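Local coordinates for protein 4-carboxymuconolactone decarboxylase (Sinorhizobium meliloti, PDB 4G9Q) that forms an all-alpha trimer of the carboxymuconolactone decarboxylase family and probably has peroxiredoxin-like activity, at residues A83-G88 and S111-H116. Numbering follows the deposited sequence.
Sequences ALIARG and SETITH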
ATOM      1  N   ALA A  83      11.615  -4.319   3.595  1.00  5.84           N
ATOM      2  CA  ALA A  83      10.329  -4.691   2.991  1.00  5.92           C
ATOM      3  C   ALA A  83       9.163  -4.587   3.983  1.00  6.14           C
ATOM      4  O   ALA A  83       8.108  -4.012   3.663  1.00  6.06           O
ATOM      5  CB  ALA A  83      10.402  -6.092   2.407  1.00  5.77           C
ATOM      6  N   LEU A  84       9.360  -5.134   5.184  1.00  6.11           N
ATOM      7  CA  LEU A  84       8.324  -5.121   6.223  1.00  6.49           C
ATOM      8  C   LEU A  84       7.982  -3.703   6.653  1.00  6.45           C
ATOM      9  O   LEU A  84       6.810  -3.377   6.843  1.00  6.62           O
ATOM     10  CB  LEU A  84       8.752  -5.952   7.434  1.00  6.66           C
ATOM     11  CG  LEU A  84       8.943  -7.452   7.183  1.00  8.82           C
ATOM     12  CD1 LEU A  84       9.562  -8.103   8.398  1.00 10.33           C
ATOM     13  CD2 LEU A  84       7.643  -8.145   6.818  1.00 10.57           C
ATOM     14  N   ILE A  85       9.005  -2.860   6.799  1.00  6.15           N
ATOM     15  CA  ILE A  85       8.784  -1.450   7.132  1.00  6.12           C
ATOM     16  C   ILE A  85       7.991  -0.753   6.026  1.00  6.29           C
ATOM     17  O   ILE A  85       6.955  -0.139   6.297  1.00  5.65           O
ATOM     18  CB  ILE A  85      10.100  -0.689   7.413  1.00  6.29           C
ATOM     19  CG1 ILE A  85      10.784  -1.268   8.656  1.00  6.50           C
ATOM     20  CG2 ILE A  85       9.832   0.834   7.608  1.00  5.75           C
ATOM     21  CD1 ILE A  85      12.204  -0.767   8.877  1.00  8.95           C
ATOM     22  N   ALA A  86       8.469  -0.874   4.786  1.00  6.22           N
ATOM     23  CA  ALA A  86       7.851  -0.189   3.647  1.00  6.92           C
ATOM     24  C   ALA A  86       6.393  -0.604   3.425  1.00  7.49           C
ATOM     25  O   ALA A  86       5.553   0.221   3.040  1.00  7.88           O
ATOM     26  CB  ALA A  86       8.668  -0.439   2.381  1.00  6.57           C
ATOM     27  N   ARG A  87       6.098  -1.875   3.683  1.00  8.10           N
ATOM     28  CA  ARG A  87       4.776  -2.441   3.399  1.00  9.03           C
ATOM     29  C   ARG A  87       3.800  -2.379   4.571  1.00  9.50           C
ATOM     30  O   ARG A  87       2.692  -2.919   4.491  1.00 10.27           O
ATOM     31  CB  ARG A  87       4.913  -3.877   2.898  1.00  8.88           C
ATOM     32  CG  ARG A  87       5.569  -3.972   1.536  1.00  9.30           C
ATOM     33  CD  ARG A  87       5.774  -5.416   1.111  1.00 10.69           C
ATOM     34  NE  ARG A  87       4.515  -6.155   1.012  1.00 11.46           N
ATOM     35  CZ  ARG A  87       3.671  -6.097  -0.015  1.00 12.20           C
ATOM     36  NH1 ARG A  87       3.914  -5.318  -1.061  1.00 12.69           N
ATOM     37  NH2 ARG A  87       2.557  -6.819   0.009  1.00 13.19           N
ATOM     38  N   GLY A  88       4.209  -1.717   5.649  1.00  9.82           N
ATOM     39  CA  GLY A  88       3.355  -1.563   6.829  1.00 10.52           C
ATOM     40  C   GLY A  88       3.049  -2.889   7.501  1.00 10.66           C
ATOM     41  O   GLY A  88       1.922  -3.132   7.940  1.00 10.96           O
ATOM     42  N   SER A 111      18.617   0.475  13.617  1.00  6.34           N
ATOM     43  CA  SER A 111      18.285   1.838  14.021  1.00  6.64           C
ATOM     44  C   SER A 111      18.319   2.792  12.827  1.00  6.50           C
ATOM     45  O   SER A 111      17.374   3.572  12.602  1.00  6.64           O
ATOM     46  CB  SER A 111      19.265   2.300  15.110  1.00  6.49           C
ATOM     47  OG  SER A 111      18.941   3.594  15.570  1.00  8.03           O
ATOM     48  N   GLU A 112      19.399   2.717  12.050  1.00  5.98           N
ATOM     49  CA  GLU A 112      19.573   3.614  10.906  1.00  6.13           C
ATOM     50  C   GLU A 112      18.617   3.296   9.757  1.00  5.99           C
ATOM     51  O   GLU A 112      18.185   4.201   9.044  1.00  5.86           O
ATOM     52  CB  GLU A 112      21.032   3.616  10.433  1.00  6.08           C
ATOM     53  CG  GLU A 112      21.364   4.697   9.397  1.00  6.59           C
ATOM     54  CD  GLU A 112      21.234   6.118   9.930  1.00  8.18           C
ATOM     55  OE1 GLU A 112      21.045   6.304  11.158  1.00 10.83           O
ATOM     56  OE2 GLU A 112      21.325   7.057   9.114  1.00  7.99           O
ATOM     57  N   THR A 113      18.269   2.019   9.593  1.00  5.73           N
ATOM     58  CA  THR A 113      17.315   1.628   8.549  1.00  5.81           C
ATOM     59  C   THR A 113      15.955   2.283   8.794  1.00  5.94           C
ATOM     60  O   THR A 113      15.321   2.795   7.864  1.00  5.96           O
ATOM     61  CB  THR A 113      17.181   0.094   8.459  1.00  5.83           C
ATOM     62  OG1 THR A 113      18.444  -0.450   8.066  1.00  5.50           O
ATOM     63  CG2 THR A 113      16.121  -0.312   7.428  1.00  5.81           C
ATOM     64  N   ILE A 114      15.531   2.273  10.051  1.00  5.91           N
ATOM     65  CA  ILE A 114      14.284   2.916  10.464  1.00  5.99           C
ATOM     66  C   ILE A 114      14.309   4.418  10.138  1.00  5.95           C
ATOM     67  O   ILE A 114      13.378   4.940   9.530  1.00  5.28           O
ATOM     68  CB  ILE A 114      13.983   2.623  11.953  1.00  6.34           C
ATOM     69  CG1 ILE A 114      13.712   1.120  12.112  1.00  6.94           C
ATOM     70  CG2 ILE A 114      12.791   3.451  12.451  1.00  6.55           C
ATOM     71  CD1 ILE A 114      13.807   0.591  13.532  1.00  7.75           C
ATOM     72  N   THR A 115      15.393   5.098  10.510  1.00  5.85           N
ATOM     73  CA  THR A 115      15.516   6.530  10.235  1.00  6.26           C
ATOM     74  C   THR A 115      15.533   6.826   8.739  1.00  5.95           C
ATOM     75  O   THR A 115      14.882   7.770   8.275  1.00  6.31           O
ATOM     76  CB  THR A 115      16.757   7.111  10.921  1.00  6.58           C
ATOM     77  OG1 THR A 115      16.614   6.937  12.336  1.00  7.04           O
ATOM     78  CG2 THR A 115      16.920   8.593  10.606  1.00  7.43           C
ATOM     79  N   HIS A 116      16.279   6.017   7.991  1.00  5.52           N
ATOM     80  CA  HIS A 116      16.360   6.170   6.552  1.00  5.23           C
ATOM     81  C   HIS A 116      14.988   6.020   5.905  1.00  5.27           C
ATOM     82  O   HIS A 116      14.614   6.805   5.033  1.00  5.16           O
ATOM     83  CB  HIS A 116      17.334   5.150   5.951  1.00  5.41           C
ATOM     84  CG  HIS A 116      17.638   5.404   4.510  1.00  5.43           C
ATOM     85  ND1 HIS A 116      18.465   6.424   4.097  1.00  5.41           N
ATOM     86  CD2 HIS A 116      17.205   4.788   3.383  1.00  5.51           C
ATOM     87  CE1 HIS A 116      18.528   6.429   2.777  1.00  5.85           C
ATOM     88  NE2 HIS A 116      17.775   5.444   2.320  1.00  6.42           N
TER
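In the helical core of the carboxymuconolactone decarboxylase family region, Ile85, on the last turn of helix 73-86, reaches across to Thr113 and Ile114 of helix 107-120. One methyl does all the touching from the first side: Ile85 CD1 sits 4.0 Å from CG1 of Ile114 and 4.2 Å from CG2 of Thr113. The Ile85 side chain gets that far because CG1 is anti to its own carbonyl carbon and the chain then runs extended (chi2 169°), carrying CD1 straight out from a side chain whose first bond heads toward the other helix. Ile114 is built the same way, but its side chain crosses that of Ile85 at about a right angle, presenting the middle of its longer branch. Thr113 turns its methyl to Ile85, while its OG1 hydrogen-bonds to the carbonyl of Glu109 one turn back, which disposes of the hydroxyl inside a buried apolar patch. Just beyond Ile85 the helix ends in a Schellman motif: Glu89 N bonds to Leu84 O and N of Gly88, the C-prime residue (phi 64°), to Ile85 O. With the CA atoms of Ile85 and Ile114 7.8 Å apart, no hydrogen bond links the segments. Thr129 touches both isoleucines, Leu93 also packs on Ile85, and Val49 of a second subunit packs on Ile114, so the contact is apolar helix-helix packing between 73-86 and 107-120 within an all-helical fold.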